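Local coordinates for aldose 1-epimerase (Caenorhabditis elegans, PDB 1LUR), which probably catalyses the interconversion of the alpha and beta anomers of aldose sugars such as galactose, at residues N19-T24 with D149-I154; R76-T81 with G96-H101. All blocks are in the same frame, centred on the assembly; numbering follows the deposited sequence.

Interaction 1: N19-T24 with D149-I154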
ATOM      1  N   ASN A  19       6.244 -19.297  -7.175  1.00 32.52           N
ATOM      2  CA  ASN A  19       6.388 -19.691  -8.566  1.00 32.87           C
ATOM      3  C   ASN A  19       7.487 -20.751  -8.598  1.00 33.07           C
ATOM      4  O   ASN A  19       7.854 -21.294  -7.557  1.00 33.45           O
ATOM      5  CB  ASN A  19       6.752 -18.500  -9.456  1.00 32.48           C
ATOM      6  CG  ASN A  19       8.069 -17.869  -9.083  1.00 33.24           C
ATOM      7  OD1 ASN A  19       8.789 -18.357  -8.207  1.00 35.09           O
ATOM      8  ND2 ASN A  19       8.401 -16.771  -9.754  1.00 34.47           N
ATOM      9  N   LYS A  20       8.016 -21.040  -9.778  1.00 34.87           N
ATOM     10  CA  LYS A  20       9.063 -22.048  -9.900  1.00 37.66           C
ATOM     11  C   LYS A  20      10.479 -21.488 -10.005  1.00 38.27           C
ATOM     12  O   LYS A  20      11.428 -22.248 -10.207  1.00 37.98           O
ATOM     13  CB  LYS A  20       8.784 -22.925 -11.121  1.00 39.19           C
ATOM     14  CG  LYS A  20       7.465 -23.674 -11.089  1.00 41.97           C
ATOM     15  CD  LYS A  20       7.498 -24.810 -10.087  1.00 47.10           C
ATOM     16  CE  LYS A  20       6.320 -25.748 -10.299  1.00 48.65           C
ATOM     17  NZ  LYS A  20       6.291 -26.238 -11.709  1.00 51.75           N
ATOM     18  N   GLN A  21      10.629 -20.173  -9.858  1.00 39.54           N
ATOM     19  CA  GLN A  21      11.949 -19.553  -9.952  1.00 39.90           C
ATOM     20  C   GLN A  21      12.535 -18.983  -8.664  1.00 39.87           C
ATOM     21  O   GLN A  21      13.531 -18.259  -8.708  1.00 41.05           O
ATOM     22  CB  GLN A  21      11.945 -18.451 -11.015  1.00 42.61           C
ATOM     23  CG  GLN A  21      11.833 -18.959 -12.442  1.00 46.32           C
ATOM     24  CD  GLN A  21      10.425 -19.363 -12.802  1.00 49.10           C
ATOM     25  OE1 GLN A  21       9.550 -18.514 -12.971  1.00 51.67           O
ATOM     26  NE2 GLN A  21      10.192 -20.665 -12.911  1.00 51.29           N
ATOM     27  N   GLY A  22      11.933 -19.294  -7.523  1.00 38.10           N
ATOM     28  CA  GLY A  22      12.467 -18.773  -6.279  1.00 36.43           C
ATOM     29  C   GLY A  22      11.776 -17.552  -5.697  1.00 36.68           C
ATOM     30  O   GLY A  22      12.385 -16.816  -4.924  1.00 37.80           O
ATOM     31  N   LEU A  23      10.521 -17.325  -6.076  1.00 35.32           N
ATOM     32  CA  LEU A  23       9.749 -16.186  -5.574  1.00 34.22           C
ATOM     33  C   LEU A  23       8.634 -16.755  -4.709  1.00 33.65           C
ATOM     34  O   LEU A  23       7.821 -17.545  -5.181  1.00 35.28           O
ATOM     35  CB  LEU A  23       9.142 -15.382  -6.731  1.00 33.52           C
ATOM     36  CG  LEU A  23       8.112 -14.291  -6.396  1.00 33.82           C
ATOM     37  CD1 LEU A  23       8.738 -13.197  -5.530  1.00 30.38           C
ATOM     38  CD2 LEU A  23       7.584 -13.697  -7.696  1.00 35.46           C
ATOM     39  N   THR A  24       8.602 -16.368  -3.441  1.00 33.27           N
ATOM     40  CA  THR A  24       7.576 -16.858  -2.535  1.00 34.91           C
ATOM     41  C   THR A  24       6.905 -15.692  -1.809  1.00 34.58           C
ATOM     42  O   THR A  24       7.546 -14.700  -1.471  1.00 35.50           O
ATOM     43  CB  THR A  24       8.176 -17.835  -1.487  1.00 35.81           C
ATOM     44  OG1 THR A  24       8.836 -18.913  -2.163  1.00 37.11           O
ATOM     45  CG2 THR A  24       7.085 -18.419  -0.600  1.00 36.75           C
ATOM     46  N   ASP A 149       5.577 -16.848 -13.439  1.00 35.13           N
ATOM     47  CA  ASP A 149       6.889 -17.205 -13.980  1.00 37.39           C
ATOM     48  C   ASP A 149       7.731 -16.016 -14.418  1.00 37.22           C
ATOM     49  O   ASP A 149       8.901 -16.171 -14.758  1.00 37.46           O
ATOM     50  CB  ASP A 149       6.729 -18.178 -15.158  1.00 39.87           C
ATOM     51  CG  ASP A 149       5.748 -17.676 -16.203  1.00 42.99           C
ATOM     52  OD1 ASP A 149       5.914 -16.537 -16.692  1.00 45.65           O
ATOM     53  OD2 ASP A 149       4.806 -18.423 -16.538  1.00 47.62           O
ATOM     54  N   ARG A 150       7.134 -14.829 -14.422  1.00 37.20           N
ATOM     55  CA  ARG A 150       7.848 -13.624 -14.818  1.00 36.11           C
ATOM     56  C   ARG A 150       8.389 -12.948 -13.561  1.00 33.81           C
ATOM     57  O   ARG A 150       8.832 -11.801 -13.598  1.00 34.14           O
ATOM     58  CB  ARG A 150       6.901 -12.679 -15.561  1.00 37.75           C
ATOM     59  CG  ARG A 150       6.300 -13.269 -16.832  1.00 42.48           C
ATOM     60  CD  ARG A 150       5.227 -12.352 -17.404  1.00 45.17           C
ATOM     61  NE  ARG A 150       5.738 -11.005 -17.646  1.00 49.69           N
ATOM     62  CZ  ARG A 150       4.980  -9.957 -17.963  1.00 52.15           C
ATOM     63  NH1 ARG A 150       3.663 -10.092 -18.079  1.00 51.87           N
ATOM     64  NH2 ARG A 150       5.542  -8.769 -18.161  1.00 52.51           N
ATOM     65  N   ASN A 151       8.361 -13.676 -12.449  1.00 32.07           N
ATOM     66  CA  ASN A 151       8.839 -13.166 -11.163  1.00 31.45           C
ATOM     67  C   ASN A 151       8.069 -11.928 -10.746  1.00 30.61           C
ATOM     68  O   ASN A 151       8.639 -10.960 -10.229  1.00 29.98           O
ATOM     69  CB  ASN A 151      10.331 -12.842 -11.204  1.00 33.83           C
ATOM     70  CG  ASN A 151      11.189 -14.081 -11.218  1.00 35.80           C
ATOM     71  OD1 ASN A 151      10.900 -15.052 -10.521  1.00 36.29           O
ATOM     72  ND2 ASN A 151      12.262 -14.052 -12.000  1.00 38.14           N
ATOM     73  N   GLN A 152       6.764 -11.967 -10.976  1.00 29.77           N
ATOM     74  CA  GLN A 152       5.907 -10.850 -10.622  1.00 29.85           C
ATOM     75  C   GLN A 152       4.901 -11.223  -9.547  1.00 29.63           C
ATOM     76  O   GLN A 152       4.446 -12.367  -9.462  1.00 29.09           O
ATOM     77  CB  GLN A 152       5.114 -10.369 -11.837  1.00 31.78           C
ATOM     78  CG  GLN A 152       5.934 -10.019 -13.056  1.00 32.71           C
ATOM     79  CD  GLN A 152       5.059  -9.551 -14.193  1.00 33.54           C
ATOM     80  OE1 GLN A 152       4.052 -10.184 -14.510  1.00 33.39           O
ATOM     81  NE2 GLN A 152       5.437  -8.438 -14.816  1.00 31.87           N
ATOM     82  N   LEU A 153       4.571 -10.242  -8.720  1.00 27.97           N
ATOM     83  CA  LEU A 153       3.602 -10.423  -7.655  1.00 26.63           C
ATOM     84  C   LEU A 153       2.494  -9.507  -8.159  1.00 26.74           C
ATOM     85  O   LEU A 153       2.712  -8.307  -8.354  1.00 27.18           O
ATOM     86  CB  LEU A 153       4.114  -9.909  -6.308  1.00 25.80           C
ATOM     87  CG  LEU A 153       3.007  -9.781  -5.250  1.00 26.92           C
ATOM     88  CD1 LEU A 153       2.427 -11.159  -4.923  1.00 30.69           C
ATOM     89  CD2 LEU A 153       3.570  -9.136  -3.993  1.00 29.84           C
ATOM     90  N   ILE A 154       1.329 -10.077  -8.421  1.00 25.75           N
ATOM     91  CA  ILE A 154       0.209  -9.287  -8.905  1.00 26.51           C
ATOM     92  C   ILE A 154      -0.851  -9.158  -7.822  1.00 26.28           C
ATOM     93  O   ILE A 154      -1.291 -10.161  -7.245  1.00 25.02           O
ATOM     94  CB  ILE A 154      -0.441  -9.938 -10.145  1.00 27.66           C
ATOM     95  CG1 ILE A 154       0.550  -9.941 -11.312  1.00 28.40           C
ATOM     96  CG2 ILE A 154      -1.722  -9.196 -10.514  1.00 27.90           C
ATOM     97  CD1 ILE A 154       0.063 -10.702 -12.524  1.00 31.40           C
TER

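Interaction 2: R76-T81 with G96-H101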
ATOM      1  N   ARG A  76      -5.961   9.465   4.806  1.00 25.44           N
ATOM      2  CA  ARG A  76      -6.887  10.326   5.514  1.00 25.30           C
ATOM      3  C   ARG A  76      -8.109  10.979   4.910  1.00 24.73           C
ATOM      4  O   ARG A  76      -8.138  11.341   3.739  1.00 26.96           O
ATOM      5  CB  ARG A  76      -6.070  11.442   6.167  1.00 25.60           C
ATOM      6  CG  ARG A  76      -4.849  10.941   6.927  1.00 26.11           C
ATOM      7  CD  ARG A  76      -3.956  12.089   7.377  1.00 28.11           C
ATOM      8  NE  ARG A  76      -2.845  11.611   8.191  1.00 28.48           N
ATOM      9  CZ  ARG A  76      -1.834  10.881   7.726  1.00 31.58           C
ATOM     10  NH1 ARG A  76      -1.786  10.543   6.446  1.00 32.37           N
ATOM     11  NH2 ARG A  76      -0.872  10.480   8.546  1.00 32.30           N
ATOM     12  N   ILE A  77      -9.114  11.133   5.772  1.00 24.19           N
ATOM     13  CA  ILE A  77     -10.379  11.771   5.438  1.00 24.15           C
ATOM     14  C   ILE A  77     -10.165  13.019   6.306  1.00 25.01           C
ATOM     15  O   ILE A  77     -10.173  12.926   7.537  1.00 23.07           O
ATOM     16  CB  ILE A  77     -11.611  11.025   5.986  1.00 26.00           C
ATOM     17  CG1 ILE A  77     -11.798   9.681   5.273  1.00 24.87           C
ATOM     18  CG2 ILE A  77     -12.841  11.908   5.815  1.00 23.50           C
ATOM     19  CD1 ILE A  77     -12.056   9.786   3.791  1.00 27.53           C
ATOM     20  N   LYS A  78      -9.954  14.167   5.669  1.00 25.39           N
ATOM     21  CA  LYS A  78      -9.722  15.416   6.389  1.00 27.64           C
ATOM     22  C   LYS A  78     -10.751  15.739   7.459  1.00 26.77           C
ATOM     23  O   LYS A  78     -11.943  15.856   7.182  1.00 26.85           O
ATOM     24  CB  LYS A  78      -9.618  16.576   5.404  1.00 28.87           C
ATOM     25  CG  LYS A  78      -9.224  17.904   6.039  1.00 31.53           C
ATOM     26  CD  LYS A  78      -8.905  18.945   4.965  1.00 34.26           C
ATOM     27  CE  LYS A  78      -8.894  20.363   5.540  1.00 37.65           C
ATOM     28  NZ  LYS A  78      -7.950  20.503   6.685  1.00 38.19           N
ATOM     29  N   ASN A  79     -10.265  15.877   8.689  1.00 27.18           N
ATOM     30  CA  ASN A  79     -11.101  16.187   9.842  1.00 27.19           C
ATOM     31  C   ASN A  79     -12.219  15.183  10.097  1.00 26.79           C
ATOM     32  O   ASN A  79     -13.260  15.516  10.662  1.00 23.62           O
ATOM     33  CB  ASN A  79     -11.665  17.605   9.720  1.00 30.25           C
ATOM     34  CG  ASN A  79     -10.559  18.663   9.697  1.00 33.15           C
ATOM     35  OD1 ASN A  79      -9.499  18.474  10.296  1.00 33.98           O
ATOM     36  ND2 ASN A  79     -10.808  19.776   9.017  1.00 33.44           N
ATOM     37  N   SER A  80     -11.992  13.942   9.686  1.00 26.21           N
ATOM     38  CA  SER A  80     -12.979  12.892   9.884  1.00 26.80           C
ATOM     39  C   SER A  80     -14.385  13.235   9.412  1.00 27.18           C
ATOM     40  O   SER A  80     -15.361  12.728   9.966  1.00 25.63           O
ATOM     41  CB  SER A  80     -13.036  12.517  11.367  1.00 26.73           C
ATOM     42  OG  SER A  80     -11.760  12.139  11.852  1.00 30.97           O
ATOM     43  N   THR A  81     -14.491  14.089   8.399  1.00 26.78           N
ATOM     44  CA  THR A  81     -15.794  14.473   7.879  1.00 27.33           C
ATOM     45  C   THR A  81     -15.744  14.604   6.361  1.00 27.22           C
ATOM     46  O   THR A  81     -14.731  15.022   5.805  1.00 28.83           O
ATOM     47  CB  THR A  81     -16.254  15.823   8.443  1.00 29.37           C
ATOM     48  OG1 THR A  81     -16.025  15.850   9.860  1.00 33.70           O
ATOM     49  CG2 THR A  81     -17.743  16.027   8.163  1.00 29.32           C
ATOM     50  N   GLY A  96      -5.117  11.782  15.050  1.00 37.11           N
ATOM     51  CA  GLY A  96      -5.125  13.224  15.102  1.00 34.36           C
ATOM     52  C   GLY A  96      -6.588  13.562  14.914  1.00 34.15           C
ATOM     53  O   GLY A  96      -7.451  12.812  15.376  1.00 35.74           O
ATOM     54  N   PRO A  97      -6.909  14.668  14.239  1.00 32.35           N
ATOM     55  CA  PRO A  97      -8.311  15.033  14.024  1.00 31.16           C
ATOM     56  C   PRO A  97      -8.893  14.306  12.798  1.00 29.77           C
ATOM     57  O   PRO A  97     -10.090  14.379  12.528  1.00 28.95           O
ATOM     58  CB  PRO A  97      -8.225  16.528  13.792  1.00 32.41           C
ATOM     59  CG  PRO A  97      -6.950  16.644  13.002  1.00 31.73           C
ATOM     60  CD  PRO A  97      -6.007  15.739  13.778  1.00 32.82           C
ATOM     61  N   HIS A  98      -8.038  13.585  12.081  1.00 28.91           N
ATOM     62  CA  HIS A  98      -8.470  12.864  10.885  1.00 27.23           C
ATOM     63  C   HIS A  98      -8.862  11.396  11.079  1.00 27.44           C
ATOM     64  O   HIS A  98      -8.650  10.813  12.149  1.00 27.32           O
ATOM     65  CB  HIS A  98      -7.367  12.964   9.827  1.00 25.57           C
ATOM     66  CG  HIS A  98      -6.760  14.330   9.712  1.00 26.99           C
ATOM     67  ND1 HIS A  98      -7.504  15.458   9.451  1.00 25.35           N
ATOM     68  CD2 HIS A  98      -5.475  14.745   9.827  1.00 27.09           C
ATOM     69  CE1 HIS A  98      -6.707  16.512   9.408  1.00 27.46           C
ATOM     70  NE2 HIS A  98      -5.471  16.106   9.633  1.00 27.26           N
ATOM     71  N   TYR A  99      -9.438  10.812  10.023  1.00 24.83           N
ATOM     72  CA  TYR A  99      -9.879   9.416  10.007  1.00 24.59           C
ATOM     73  C   TYR A  99      -8.932   8.711   9.040  1.00 25.71           C
ATOM     74  O   TYR A  99      -9.048   8.856   7.819  1.00 24.87           O
ATOM     75  CB  TYR A  99     -11.314   9.316   9.492  1.00 22.14           C
ATOM     76  CG  TYR A  99     -12.012   8.030   9.855  1.00 23.53           C
ATOM     77  CD1 TYR A  99     -12.167   7.658  11.194  1.00 20.98           C
ATOM     78  CD2 TYR A  99     -12.566   7.206   8.874  1.00 21.14           C
ATOM     79  CE1 TYR A  99     -12.857   6.516  11.550  1.00 22.67           C
ATOM     80  CE2 TYR A  99     -13.265   6.044   9.223  1.00 21.99           C
ATOM     81  CZ  TYR A  99     -13.407   5.712  10.569  1.00 23.25           C
ATOM     82  OH  TYR A  99     -14.119   4.596  10.943  1.00 24.34           O
ATOM     83  N   LEU A 100      -8.013   7.929   9.596  1.00 26.50           N
ATOM     84  CA  LEU A 100      -7.019   7.203   8.817  1.00 24.35           C
ATOM     85  C   LEU A 100      -7.253   5.730   8.503  1.00 23.80           C
ATOM     86  O   LEU A 100      -7.622   4.941   9.368  1.00 23.59           O
ATOM     87  CB  LEU A 100      -5.665   7.343   9.522  1.00 27.49           C
ATOM     88  CG  LEU A 100      -4.435   6.658   8.927  1.00 27.93           C
ATOM     89  CD1 LEU A 100      -3.946   7.438   7.727  1.00 28.01           C
ATOM     90  CD2 LEU A 100      -3.337   6.592   9.983  1.00 32.46           C
ATOM     91  N   HIS A 101      -7.007   5.374   7.244  1.00 23.56           N
ATOM     92  CA  HIS A 101      -7.163   4.006   6.766  1.00 22.44           C
ATOM     93  C   HIS A 101      -8.450   3.291   7.124  1.00 21.99           C
ATOM     94  O   HIS A 101      -8.421   2.135   7.551  1.00 23.09           O
ATOM     95  CB  HIS A 101      -5.979   3.150   7.230  1.00 23.29           C
ATOM     96  CG  HIS A 101      -4.647   3.679   6.803  1.00 25.96           C
ATOM     97  ND1 HIS A 101      -4.431   4.233   5.559  1.00 25.99           N
ATOM     98  CD2 HIS A 101      -3.453   3.701   7.440  1.00 26.41           C
ATOM     99  CE1 HIS A 101      -3.160   4.572   5.447  1.00 27.37           C
ATOM    100  NE2 HIS A 101      -2.543   4.260   6.574  1.00 27.14           N
TER

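Interaction 1: N19-T24 with D149-I154
Asn-19 and Asn-151 join two hairpin turns at one end of the antiparallel beta-sheet framework of this mutarotase-like fold, one linking strands 15-18 and 24-28, the other leading into strand 152-160. With its CG between the backbone N and the carbonyl carbon (chi1 62°), the Asn-19 amide folds back over its own turn, where the oxygen and nitrogen do different jobs. OD1 takes two backbone N-H groups of the turn, Leu-23 N at 2.9 Å and, more weakly, Gln-21 N; the latter makes an Asx turn, and together they hold the amide against rotation. ND2 is thereby aimed across the contact and gives a hydrogen bond to Asn-151 OD1 at 3.1 Å. This bond is bent (142° at the hydrogen): the acceptor lies near the Asn-19 amide plane, but the donor is tilted from the carbonyl plane of Asn-151, and the two amides stand 62° apart. ND2 also donates to Asn-148 O, so this one nitrogen holds the 148-151 turn at two points. Asn-151 itself has left-handed backbone angles, which turn the chain into strand 152-160, and its OD1 also lies 3.6 Å from Gln-21 CB. On the outer side, Gln-21 bends at chi2 and brings OE1 to 3.0 Å from Asp-149 O; as modelled these are two acceptors, a contact without a bond at the exposed surface. On the inner side, Leu-23 provides the apolar part of the contact. It also touches Leu-37, Val-147 and Phe-335, and so packs between strand 33-40 of one sheet and strands 138-147 and 327-337 of the other. Its CD2 methyl presses on the backbone of the opposite turn, 3.6 Å from Asn-151 C and 3.8 Å from Gln-152 N.

Interaction 2: R76-T81 with G96-H101
His-98 has its CG anti to the carbonyl carbon and beside the backbone N (chi1 -43°), which carries the imidazole along the 76-79 backbone until ND1 meets Asn-79 N. The hydrogen bond from Asn-79 N is 2.9 Å long and nearly straight (169° at the hydrogen), and the donor sits at the ring edge, in plane. The Asn-79 amide runs alongside the imidazole, 24° from its plane, with OD1 3.5 Å from CE1; Pro-97 CG covers one ring face, and NE2 pairs with Thr-201. Ser-80 OG, likewise turned beside its own backbone N, donates to Pro-97 O at 2.9 Å, coming from above the carbonyl plane. These side chains lock the end of a two-stranded antiparallel ribbon, strands 76-77 and 99-100, where a type II beta turn, closed by Ser-80 N on Ile-77 O, leads the chain away. In the ribbon, Ile-77 and Tyr-99 form the hydrogen-bonded pair: Ile-77 N reaches Tyr-99 O at 3.1 Å, the return bond from Tyr-99 N is weak, and their CB atoms touch on one face. On the other face lies the non-hydrogen-bonded pair Arg-76 and Leu-100, pointing the same way. Replacing His-98 with a leucine would probably leave Asn-79 N and Thr-201 without their shared partner and let the turn shift against the ribbon. The extended Arg-76 chain passes His-98 with CD 3.9 Å from CD2, and its guanidinium is covered on one face by Leu-100 CD1, which also lies 3.7 Å from Arg-76 CG.

Overall arrangement
Interactions 1 and 2 lie on opposite sides of the chain's centre, their own centres about 37 Å apart and their nearest atoms about 18 Å apart, so they do not touch. Along the chain, interaction 2 is nested inside the long loop that interaction 1 closes: 19-24 comes first, then 76-81 and 96-101, and last 149-154. Interaction 1 ties the four-stranded sheet at the N-terminal end to the nine-stranded sheet containing strand 152-160. Interaction 2 belongs to neither, but is a small two-stranded sheet of its own. One contact therefore joins two sheets of the framework, while the other pairs two short strands within the loops of the same epimerase-family chain.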